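Local coordinates for ancillary protein 1 (Streptococcus pyogenes, PDB 2XI9) that serves as a pilus-presented adhesin, using an internal thioester bond that is required for efficient interaction with host cells, at residues Ile112-Lys117 and Leu321-Arg326; Glu121-Glu126 and Lys188-Ala193; Tyr128-Glu133 and Phe145-Asn150; Phe161-Lys166 and Phe252-Glu257. One frame throughout, in Å; residues are numbered along the deposited sequence.

Interaction 1. Residues Ile112-Lys117 and Leu321-Arg326; sequences IENPNK and LVDIIR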
# COMPACT_ATOMS: atom_id res chain seq x y z
N ILE A 112 4.00 18.40 8.92
CA ILE A 112 4.17 16.96 9.12
C ILE A 112 5.31 16.43 8.28
O ILE A 112 5.58 16.94 7.19
CB ILE A 112 2.84 16.18 8.86
CG1 ILE A 112 2.61 15.91 7.37
CG2 ILE A 112 1.64 16.95 9.44
CD1 ILE A 112 1.67 14.75 7.13
N GLU A 113 5.98 15.40 8.79
CA GLU A 113 6.98 14.69 8.01
C GLU A 113 6.34 14.21 6.71
O GLU A 113 5.20 13.73 6.71
CB GLU A 113 7.54 13.49 8.78
CG GLU A 113 8.50 12.66 7.93
CD GLU A 113 9.29 11.62 8.70
OE1 GLU A 113 9.83 10.72 8.01
OE2 GLU A 113 9.37 11.69 9.96
N ASN A 114 7.08 14.36 5.61
CA ASN A 114 6.59 13.94 4.30
C ASN A 114 6.05 12.50 4.32
O ASN A 114 6.79 11.58 4.61
CB ASN A 114 7.70 14.08 3.29
CG ASN A 114 7.27 13.79 1.88
OD1 ASN A 114 6.08 13.73 1.53
ND2 ASN A 114 8.26 13.59 1.04
N PRO A 115 4.75 12.32 4.03
CA PRO A 115 4.19 10.96 3.99
C PRO A 115 4.58 10.18 2.77
O PRO A 115 4.43 8.96 2.76
CB PRO A 115 2.68 11.18 3.97
CG PRO A 115 2.46 12.62 3.70
CD PRO A 115 3.74 13.37 3.80
N ASN A 116 5.05 10.86 1.72
CA ASN A 116 5.32 10.19 0.47
C ASN A 116 6.81 9.93 0.26
O ASN A 116 7.56 10.81 -0.12
CB ASN A 116 4.72 11.01 -0.67
CG ASN A 116 3.26 11.33 -0.41
OD1 ASN A 116 2.89 12.48 -0.17
ND2 ASN A 116 2.43 10.29 -0.39
N LYS A 117 7.21 8.68 0.50
CA LYS A 117 8.56 8.22 0.32
C LYS A 117 8.42 7.03 -0.61
O LYS A 117 7.71 6.09 -0.31
CB LYS A 117 9.16 7.87 1.68
CG LYS A 117 9.22 9.09 2.61
CD LYS A 117 10.07 8.91 3.85
CE LYS A 117 11.55 9.29 3.62
NZ LYS A 117 11.73 10.65 3.08
N LEU A 321 13.97 4.31 -0.57
CA LEU A 321 12.87 5.25 -0.63
C LEU A 321 13.47 6.64 -0.65
O LEU A 321 14.44 6.90 0.07
CB LEU A 321 11.95 5.08 0.57
CG LEU A 321 11.27 3.72 0.71
CD1 LEU A 321 10.29 3.69 1.91
CD2 LEU A 321 10.54 3.42 -0.57
N VAL A 322 12.93 7.50 -1.51
CA VAL A 322 13.33 8.92 -1.56
C VAL A 322 12.09 9.79 -1.34
O VAL A 322 10.95 9.34 -1.50
CB VAL A 322 14.06 9.28 -2.89
CG1 VAL A 322 15.28 8.35 -3.12
CG2 VAL A 322 13.11 9.20 -4.08
N ASP A 323 12.32 11.04 -0.95
CA ASP A 323 11.22 11.97 -0.73
C ASP A 323 10.58 12.31 -2.05
O ASP A 323 11.25 12.69 -2.99
CB ASP A 323 11.69 13.26 -0.07
CG ASP A 323 11.88 13.11 1.41
OD1 ASP A 323 10.88 12.96 2.15
OD2 ASP A 323 13.04 13.12 1.84
N ILE A 324 9.26 12.16 -2.08
CA ILE A 324 8.43 12.52 -3.20
C ILE A 324 7.66 13.75 -2.78
O ILE A 324 7.16 13.82 -1.65
CB ILE A 324 7.45 11.40 -3.55
CG1 ILE A 324 8.20 10.11 -3.90
CG2 ILE A 324 6.51 11.81 -4.70
CD1 ILE A 324 9.36 10.26 -4.81
N ILE A 325 7.57 14.74 -3.66
CA ILE A 325 6.58 15.77 -3.48
C ILE A 325 5.45 15.35 -4.39
O ILE A 325 5.52 15.49 -5.63
CB ILE A 325 7.08 17.17 -3.83
CG1 ILE A 325 8.40 17.48 -3.09
CG2 ILE A 325 5.99 18.21 -3.49
CD1 ILE A 325 8.33 17.29 -1.58
N ARG A 326 4.40 14.84 -3.76
CA ARG A 326 3.27 14.27 -4.46
C ARG A 326 2.19 15.34 -4.65
O ARG A 326 1.83 16.07 -3.70
CB ARG A 326 2.78 13.06 -3.67
CG ARG A 326 1.98 12.03 -4.43
CD ARG A 326 2.12 10.59 -3.90
NE ARG A 326 0.84 9.90 -4.09
CZ ARG A 326 0.67 8.60 -4.24
NH1 ARG A 326 1.70 7.75 -4.24
NH2 ARG A 326 -0.56 8.15 -4.41
O HOH W 1 4.62 14.73 -0.83
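K117 and D323 form the charged part of this contact. They face each other as an antiparallel non-hydrogen-bonded pair, their side chains running alongside in the same direction, and the lysine chain bends at its last two torsions (chi3 88°, chi4 54°) to set K117 NZ 2.6 Å from D323 OD1 in a salt bridge.

The hydrogen bonds centre on N114. Its side chain swings away from its own N (chi1 -175°), which lays the amide beside the D323 carboxylate with the planes nearly coplanar, and N114 ND2 donates to the anti lone pair of D323 OD1 at 2.9 Å. N114 ND2 donates as well to I324 O at 2.9 Å, from above that carbonyl plane. D323 OD1 is gripped by both an ammonium and an amide, which would probably favour its charged form. N114 OD1 accepts from N116 N, closing an Asx turn, and I324 N bonds to N116 O at 2.9 Å. One water joins N116 OD1, I324 O and R326 N.

N116 crosses R326 at about a right angle, with N116 ND2 3.5 Å from R326 CD. Aliphatic contacts pair K117 CB with L321 CB (4.1 Å) and N116 CB with I324 CB (4.0 Å). The R326 guanidinium pairs with E118 and E328.

Strand 321-329 lies between strands 26-33 and 117-119, while strand 102-107 packs on D323 and I325.

Interaction 2. Residues Glu121-Glu126 and Lys188-Ala193; sequences EPYSVE and KYTHIA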
# COMPACT_ATOMS: atom_id res chain seq x y z
N GLU A 121 12.55 4.34 -9.28
CA GLU A 121 12.00 3.74 -10.50
C GLU A 121 10.64 3.14 -10.16
O GLU A 121 10.55 2.09 -9.55
CB GLU A 121 12.91 2.66 -11.08
CG GLU A 121 12.46 2.25 -12.47
CD GLU A 121 13.16 1.03 -13.01
OE1 GLU A 121 14.24 0.65 -12.48
OE2 GLU A 121 12.64 0.44 -13.99
N PRO A 122 9.56 3.83 -10.56
CA PRO A 122 8.25 3.36 -10.18
C PRO A 122 7.86 2.08 -10.95
O PRO A 122 8.41 1.81 -12.02
CB PRO A 122 7.35 4.55 -10.52
CG PRO A 122 8.01 5.29 -11.51
CD PRO A 122 9.49 5.02 -11.42
N TYR A 123 6.93 1.31 -10.39
CA TYR A 123 6.40 0.11 -11.03
C TYR A 123 7.53 -0.81 -11.48
O TYR A 123 7.60 -1.16 -12.63
CB TYR A 123 5.50 0.49 -12.21
CG TYR A 123 4.52 1.55 -11.82
CD1 TYR A 123 3.53 1.29 -10.88
CD2 TYR A 123 4.62 2.84 -12.32
CE1 TYR A 123 2.66 2.28 -10.47
CE2 TYR A 123 3.74 3.83 -11.91
CZ TYR A 123 2.76 3.54 -11.00
OH TYR A 123 1.91 4.53 -10.61
N SER A 124 8.43 -1.14 -10.57
CA SER A 124 9.63 -1.89 -10.91
C SER A 124 9.92 -3.07 -9.97
O SER A 124 10.91 -3.75 -10.17
CB SER A 124 10.85 -0.94 -10.94
OG SER A 124 11.07 -0.41 -9.64
N VAL A 125 9.06 -3.28 -8.98
CA VAL A 125 9.21 -4.34 -7.98
C VAL A 125 8.24 -5.48 -8.29
O VAL A 125 7.11 -5.23 -8.73
CB VAL A 125 8.91 -3.79 -6.57
CG1 VAL A 125 8.85 -4.94 -5.53
CG2 VAL A 125 9.92 -2.77 -6.18
N GLU A 126 8.66 -6.71 -8.04
CA GLU A 126 7.80 -7.89 -8.23
C GLU A 126 7.07 -8.32 -6.97
O GLU A 126 7.63 -8.33 -5.88
CB GLU A 126 8.61 -9.06 -8.79
CG GLU A 126 7.76 -10.31 -8.98
CD GLU A 126 8.48 -11.40 -9.72
OE1 GLU A 126 9.73 -11.41 -9.72
OE2 GLU A 126 7.78 -12.25 -10.29
N LYS A 188 3.60 -4.88 -12.30
CA LYS A 188 4.78 -4.48 -11.53
C LYS A 188 4.32 -3.46 -10.50
O LYS A 188 3.28 -2.83 -10.72
CB LYS A 188 5.81 -3.84 -12.44
CG LYS A 188 6.24 -4.64 -13.63
CD LYS A 188 7.31 -3.95 -14.42
CE LYS A 188 6.77 -2.75 -15.21
NZ LYS A 188 7.86 -2.06 -15.94
N TYR A 189 5.09 -3.28 -9.40
CA TYR A 189 4.66 -2.49 -8.26
C TYR A 189 5.66 -1.40 -7.94
O TYR A 189 6.89 -1.57 -8.15
CB TYR A 189 4.45 -3.40 -7.03
CG TYR A 189 3.40 -4.48 -7.23
CD1 TYR A 189 3.69 -5.63 -7.94
CD2 TYR A 189 2.14 -4.35 -6.68
CE1 TYR A 189 2.76 -6.61 -8.11
CE2 TYR A 189 1.18 -5.34 -6.86
CZ TYR A 189 1.49 -6.46 -7.58
OH TYR A 189 0.58 -7.44 -7.81
N THR A 190 5.14 -0.27 -7.42
CA THR A 190 5.95 0.75 -6.79
C THR A 190 6.03 0.46 -5.30
O THR A 190 5.00 0.28 -4.68
CB THR A 190 5.34 2.14 -6.96
OG1 THR A 190 5.25 2.42 -8.37
CG2 THR A 190 6.24 3.19 -6.37
N HIS A 191 7.24 0.45 -4.73
CA HIS A 191 7.40 0.30 -3.28
C HIS A 191 7.35 1.72 -2.69
O HIS A 191 8.06 2.58 -3.17
CB HIS A 191 8.72 -0.43 -3.04
CG HIS A 191 9.24 -0.38 -1.64
ND1 HIS A 191 10.60 -0.42 -1.37
CD2 HIS A 191 8.61 -0.30 -0.44
CE1 HIS A 191 10.78 -0.36 -0.06
NE2 HIS A 191 9.60 -0.31 0.53
N ILE A 192 6.45 1.94 -1.74
CA ILE A 192 6.35 3.20 -0.99
C ILE A 192 6.34 2.93 0.51
O ILE A 192 6.18 1.79 0.93
CB ILE A 192 5.08 3.97 -1.36
CG1 ILE A 192 3.81 3.27 -0.89
CG2 ILE A 192 4.99 4.19 -2.89
CD1 ILE A 192 2.56 4.22 -0.87
N ALA A 193 6.53 3.98 1.30
CA ALA A 193 6.33 3.91 2.73
C ALA A 193 4.83 3.83 2.98
O ALA A 193 4.05 4.46 2.29
CB ALA A 193 6.95 5.15 3.43
O HOH W 2 10.66 -1.83 -14.58
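A classic beta bulge joins the linker between strands 117-119 and 127-130 to strand 189-193, an outermost strand, within this chain, of a seven-stranded mixed sheet; 188-193 lies in the thioester domain. S124 and V125 together stand opposite the single residue Y189, and the two backbone nitrogens converge on one carbonyl: S124 N and V125 N each lie 2.9 Å from Y189 O. The two bonds differ in quality. V125 N arrives in the carbonyl plane with an N-H...O angle of 160°, whereas S124 N comes from above that plane at a more bent 131°. Y189 N returns a bond to V125 O, completing a single antiparallel hydrogen-bonded bridge, and the same carbonyl oxygen sits at the edge of the Y189 ring, near its plane.

The bulge follows Y123, whose positive phi and psi turn the chain. Y123 N donates to T190 OG1 at 2.9 Å. Because T190 OG1 lies anti to its own carbonyl carbon (chi1 -60°), it reaches this N-H and also rests over one face of the Y123 ring, displaced toward the rim by CD1. Y123 OH is hydrogen-bonded to Y37 O.

Within the linker, S124 OG donates to E121 O at 2.6 Å and ties the linker to itself. K188 lays its aliphatic chain along the Y123 carbonyl, its CE 3.1 Å from Y123 O. A water connects the charged ends, accepting from K188 NZ and donating to E121 OE2, each at 3.1 Å.

Interaction 3. Residues Tyr128-Glu133 and Phe145-Asn150; sequences YNDFEE and FYYAKN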
# COMPACT_ATOMS: atom_id res chain seq x y z
N TYR A 128 4.18 -11.62 -5.89
CA TYR A 128 3.72 -12.91 -6.40
C TYR A 128 2.84 -13.64 -5.41
O TYR A 128 2.84 -13.32 -4.21
CB TYR A 128 4.89 -13.80 -6.84
CG TYR A 128 5.87 -14.15 -5.72
CD1 TYR A 128 5.75 -15.34 -5.01
CD2 TYR A 128 6.94 -13.30 -5.40
CE1 TYR A 128 6.62 -15.66 -3.97
CE2 TYR A 128 7.83 -13.61 -4.36
CZ TYR A 128 7.66 -14.80 -3.65
OH TYR A 128 8.53 -15.16 -2.64
N ASN A 129 2.02 -14.54 -5.95
CA ASN A 129 1.23 -15.48 -5.16
C ASN A 129 1.87 -16.84 -5.32
O ASN A 129 2.05 -17.35 -6.45
CB ASN A 129 -0.24 -15.50 -5.63
CG ASN A 129 -1.13 -16.41 -4.80
OD1 ASN A 129 -0.81 -16.80 -3.69
ND2 ASN A 129 -2.28 -16.76 -5.38
N ASP A 130 2.26 -17.41 -4.19
CA ASP A 130 3.08 -18.58 -4.20
C ASP A 130 2.21 -19.81 -4.39
O ASP A 130 1.54 -20.25 -3.45
CB ASP A 130 3.87 -18.65 -2.91
CG ASP A 130 4.82 -19.83 -2.81
OD1 ASP A 130 4.73 -20.80 -3.60
OD2 ASP A 130 5.69 -19.80 -1.88
N PHE A 131 2.21 -20.33 -5.60
CA PHE A 131 1.45 -21.54 -5.89
C PHE A 131 2.20 -22.79 -5.43
O PHE A 131 1.59 -23.85 -5.37
CB PHE A 131 1.10 -21.61 -7.39
CG PHE A 131 0.61 -22.96 -7.83
CD1 PHE A 131 1.51 -23.93 -8.27
CD2 PHE A 131 -0.75 -23.28 -7.80
CE1 PHE A 131 1.07 -25.17 -8.65
CE2 PHE A 131 -1.18 -24.53 -8.20
CZ PHE A 131 -0.28 -25.46 -8.61
N GLU A 132 3.50 -22.72 -5.14
CA GLU A 132 4.22 -23.94 -4.71
C GLU A 132 3.85 -24.31 -3.29
O GLU A 132 3.86 -25.47 -2.92
CB GLU A 132 5.74 -23.74 -4.81
CG GLU A 132 6.52 -25.03 -4.85
CD GLU A 132 8.03 -24.79 -4.86
OE1 GLU A 132 8.53 -24.26 -3.85
OE2 GLU A 132 8.69 -25.16 -5.86
N GLU A 133 3.52 -23.30 -2.50
CA GLU A 133 3.22 -23.44 -1.09
C GLU A 133 1.82 -24.06 -0.98
O GLU A 133 0.88 -23.50 -1.45
CB GLU A 133 3.25 -22.03 -0.47
CG GLU A 133 3.13 -21.99 1.01
CD GLU A 133 3.74 -20.75 1.72
OE1 GLU A 133 4.16 -19.70 1.14
OE2 GLU A 133 3.76 -20.84 2.96
N PHE A 145 -0.98 -17.05 -0.38
CA PHE A 145 0.34 -16.83 0.20
C PHE A 145 1.02 -15.77 -0.65
O PHE A 145 1.73 -16.06 -1.63
CB PHE A 145 1.10 -18.15 0.19
CG PHE A 145 0.44 -19.25 0.97
CD1 PHE A 145 0.45 -19.26 2.35
CD2 PHE A 145 -0.20 -20.29 0.31
CE1 PHE A 145 -0.18 -20.32 3.04
CE2 PHE A 145 -0.83 -21.29 0.99
CZ PHE A 145 -0.81 -21.33 2.34
N TYR A 146 0.78 -14.52 -0.29
CA TYR A 146 1.27 -13.41 -1.07
C TYR A 146 2.58 -12.85 -0.53
O TYR A 146 2.74 -12.69 0.70
CB TYR A 146 0.26 -12.28 -1.03
CG TYR A 146 -1.17 -12.63 -1.38
CD1 TYR A 146 -1.47 -13.52 -2.41
CD2 TYR A 146 -2.23 -12.04 -0.68
CE1 TYR A 146 -2.83 -13.81 -2.74
CE2 TYR A 146 -3.58 -12.34 -1.02
CZ TYR A 146 -3.86 -13.22 -2.03
OH TYR A 146 -5.17 -13.52 -2.37
N TYR A 147 3.47 -12.49 -1.45
CA TYR A 147 4.78 -11.95 -1.14
C TYR A 147 5.18 -10.82 -2.06
O TYR A 147 4.72 -10.74 -3.20
CB TYR A 147 5.86 -13.03 -1.25
CG TYR A 147 5.68 -14.21 -0.33
CD1 TYR A 147 4.98 -15.33 -0.73
CD2 TYR A 147 6.28 -14.22 0.93
CE1 TYR A 147 4.83 -16.41 0.10
CE2 TYR A 147 6.13 -15.31 1.78
CZ TYR A 147 5.39 -16.40 1.37
OH TYR A 147 5.22 -17.47 2.22
N ALA A 148 6.02 -9.92 -1.53
CA ALA A 148 6.77 -8.99 -2.39
C ALA A 148 8.25 -9.27 -2.30
O ALA A 148 8.76 -9.72 -1.26
CB ALA A 148 6.47 -7.48 -2.04
N LYS A 149 8.94 -8.97 -3.38
CA LYS A 149 10.37 -9.08 -3.44
C LYS A 149 11.03 -7.77 -2.96
O LYS A 149 10.76 -6.68 -3.50
CB LYS A 149 10.82 -9.42 -4.85
CG LYS A 149 10.44 -10.86 -5.25
CD LYS A 149 11.40 -11.44 -6.20
CE LYS A 149 12.41 -12.34 -5.50
NZ LYS A 149 13.60 -12.54 -6.36
N ASN A 150 11.89 -7.89 -1.95
CA ASN A 150 12.79 -6.78 -1.56
C ASN A 150 13.89 -6.55 -2.57
O ASN A 150 14.25 -7.44 -3.35
CB ASN A 150 13.39 -7.05 -0.18
CG ASN A 150 12.34 -7.24 0.87
OD1 ASN A 150 11.31 -6.54 0.88
ND2 ASN A 150 12.57 -8.21 1.76
O HOH W 3 -0.96 -19.03 -2.62
O HOH W 4 5.48 -20.03 4.45
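Y128 and Y147 form an antiparallel hydrogen-bonded pair, with Y128 N to Y147 O at 2.9 Å and Y147 N to Y128 O at 3.0 Å, and D130 N continues the ladder to F145 O. These neighbouring strands, 127-130 and 146-149, belong to the seven-stranded mixed sheet; the N-to-C directions of 128-130 and 146-149 are 132° apart, well short of strictly antiparallel.

Y128 CG sits between the backbone N and the carbonyl carbon (chi1 61°), which brings the ring over Y147 CB, a CH-pi contact to one face. The two rings are near parallel but offset so far that they hardly overlap. Y128 OH is hydrogen-bonded to S155 OG.

E133 comes back from the loop after D130, its carboxylate stacked on F145 with planes 8° apart and its CG 3.8 Å from the F145 ring centroid, almost on the normal. D130 OD1 accepts from E133 N, an Asx motif, consistent with the chain's return toward F145.

R242 of helix 238-253 adds a cation-pi contact to Y147 and a hydrogen bond to its hydroxyl. That hydroxyl in turn donates to the syn lone pair of E133 OE1, 2.7 Å from Y147 OH and close to the tyrosine ring plane.

Interaction 4. Residues Phe161-Lys166 and Phe252-Glu257; sequences FNADLK and FTDSAE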
# COMPACT_ATOMS: atom_id res chain seq x y z
N PHE A 161 -4.70 -5.54 0.02
CA PHE A 161 -5.28 -4.36 0.62
C PHE A 161 -6.68 -4.11 0.04
O PHE A 161 -7.43 -3.26 0.55
CB PHE A 161 -4.38 -3.15 0.37
CG PHE A 161 -4.33 -2.15 1.50
CD1 PHE A 161 -3.91 -2.52 2.77
CD2 PHE A 161 -4.68 -0.82 1.28
CE1 PHE A 161 -3.82 -1.60 3.79
CE2 PHE A 161 -4.63 0.10 2.33
CZ PHE A 161 -4.18 -0.30 3.57
N ASN A 162 -7.02 -4.84 -1.03
CA ASN A 162 -8.28 -4.66 -1.79
C ASN A 162 -8.92 -6.03 -2.08
O ASN A 162 -8.60 -6.66 -3.08
CB ASN A 162 -8.00 -3.99 -3.13
CG ASN A 162 -7.26 -2.66 -3.01
OD1 ASN A 162 -6.10 -2.54 -3.45
ND2 ASN A 162 -7.92 -1.64 -2.41
N ALA A 163 -9.88 -6.44 -1.26
CA ALA A 163 -10.47 -7.76 -1.34
C ALA A 163 -11.01 -8.12 -2.73
O ALA A 163 -10.96 -9.29 -3.10
CB ALA A 163 -11.56 -7.92 -0.30
N ASP A 164 -11.53 -7.14 -3.47
CA ASP A 164 -12.23 -7.40 -4.74
C ASP A 164 -11.30 -7.39 -5.97
O ASP A 164 -11.79 -7.62 -7.07
CB ASP A 164 -13.29 -6.34 -5.04
CG ASP A 164 -14.39 -6.28 -3.99
OD1 ASP A 164 -15.04 -7.31 -3.76
OD2 ASP A 164 -14.60 -5.15 -3.45
N LEU A 165 -10.03 -7.04 -5.79
CA LEU A 165 -9.11 -6.87 -6.93
C LEU A 165 -8.18 -8.09 -7.08
O LEU A 165 -8.19 -8.99 -6.24
CB LEU A 165 -8.29 -5.58 -6.76
CG LEU A 165 -9.16 -4.31 -6.70
CD1 LEU A 165 -8.28 -3.06 -6.58
CD2 LEU A 165 -10.11 -4.19 -7.91
N LYS A 166 -7.38 -8.12 -8.13
CA LYS A 166 -6.64 -9.33 -8.45
C LYS A 166 -5.41 -9.46 -7.56
O LYS A 166 -4.69 -8.49 -7.32
CB LYS A 166 -6.22 -9.34 -9.91
CG LYS A 166 -7.38 -9.57 -10.88
CD LYS A 166 -6.86 -9.45 -12.30
CE LYS A 166 -7.53 -10.32 -13.24
NZ LYS A 166 -8.73 -9.68 -13.84
N PHE A 252 -10.80 -3.63 7.91
CA PHE A 252 -10.57 -2.19 7.85
C PHE A 252 -10.58 -1.67 6.43
O PHE A 252 -11.07 -0.60 6.21
CB PHE A 252 -9.24 -1.79 8.55
CG PHE A 252 -9.26 -2.04 10.04
CD1 PHE A 252 -10.09 -1.31 10.85
CD2 PHE A 252 -8.49 -3.06 10.60
CE1 PHE A 252 -10.15 -1.60 12.25
CE2 PHE A 252 -8.56 -3.38 11.96
CZ PHE A 252 -9.37 -2.63 12.78
N THR A 253 -10.02 -2.41 5.47
CA THR A 253 -9.95 -1.87 4.08
C THR A 253 -11.27 -1.96 3.27
O THR A 253 -11.53 -1.13 2.37
CB THR A 253 -8.84 -2.55 3.26
OG1 THR A 253 -9.10 -3.95 3.14
CG2 THR A 253 -7.49 -2.36 3.91
N ASP A 254 -12.02 -3.01 3.53
CA ASP A 254 -13.16 -3.41 2.74
C ASP A 254 -14.42 -3.67 3.58
O ASP A 254 -15.43 -4.12 3.08
CB ASP A 254 -12.78 -4.65 1.95
CG ASP A 254 -11.76 -4.35 0.83
OD1 ASP A 254 -12.13 -3.74 -0.21
OD2 ASP A 254 -10.61 -4.75 0.98
N SER A 255 -14.36 -3.35 4.87
CA SER A 255 -15.48 -3.53 5.77
C SER A 255 -16.02 -4.98 5.75
O SER A 255 -17.21 -5.19 5.74
CB SER A 255 -16.58 -2.53 5.44
OG SER A 255 -16.11 -1.20 5.63
N ALA A 256 -15.12 -5.97 5.73
CA ALA A 256 -15.49 -7.37 5.91
C ALA A 256 -16.04 -7.56 7.31
O ALA A 256 -15.57 -6.92 8.29
CB ALA A 256 -14.26 -8.32 5.73
N GLU A 257 -17.00 -8.47 7.42
CA GLU A 257 -17.61 -8.78 8.70
C GLU A 257 -17.06 -10.08 9.23
O GLU A 257 -16.94 -11.04 8.49
CB GLU A 257 -19.13 -8.83 8.57
CG GLU A 257 -19.75 -7.50 8.15
CD GLU A 257 -19.64 -6.38 9.21
OE1 GLU A 257 -19.54 -6.67 10.43
OE2 GLU A 257 -19.66 -5.19 8.82
O HOH W 5 -9.84 -1.94 -0.41
O HOH W 6 -11.52 -4.30 -2.96
O HOH W 7 -14.48 -4.27 -1.17
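T253 places its methyl squarely over F161: CG2 stands 3.7 Å from the F161 ring centroid, 9° off the normal, a CH-pi contact. The threonine rotamer explains this. CG2 lies anti to the carbonyl carbon, while OG1 occupies the position between backbone N and carbonyl carbon (chi1 62°) and turns to the neighbouring aspartate, donating to D254 OD2 at 2.8 Å.

D254 is the first residue to leave helical geometry after helix 238-253, and it faces the type I beta turn N162-L165 in the loop following strand 155-160; both segments fall within the thioester domain. Its CG, anti to the carbonyl carbon, carries OD2 to the backbone of the turn, where A163 N donates at 2.9 Å with a nearly straight 170° angle. A163 N and T253 OG1 meet D254 OD2 from opposite faces of the carboxylate plane, so the two bonds would restrict its rotation. A163 CB also packs against this oxygen at 3.5 Å.

F161 meets F300 edge-to-face, and N162 ND2 bonds to Y200 O. Waters link D254 OD1 to F161 O, N162 ND2 and D164, whose carboxylate approaches to 4.3 Å between D164 OD2 and D254 OD1, a like-charged pair bridged by water.

How the interactions relate
Interactions 1, 2 and 3 form a continuous chain of contacts. K117 O lies 2.9 Å from A193 N, a probable hydrogen bond between interactions 1 and 2, and E126 O lies 2.9 Å from K149 N, another between 2 and 3. Their centres are about 15 Å and 16 Å apart. Interaction 4 touches none of them; its nearest atoms are about 5 Å from interaction 2. In sequence, 112-117 and 321-326 enclose all other segments, 121-126 and 188-193 enclose interaction 3, and interaction 4 crosses interaction 2. Interaction 1 thus brings together the chain before and after a section containing the thioester domain; interactions 2 and 3 share the seven-stranded sheet, and interaction 4 lies at the C-terminal end of helix 238-253.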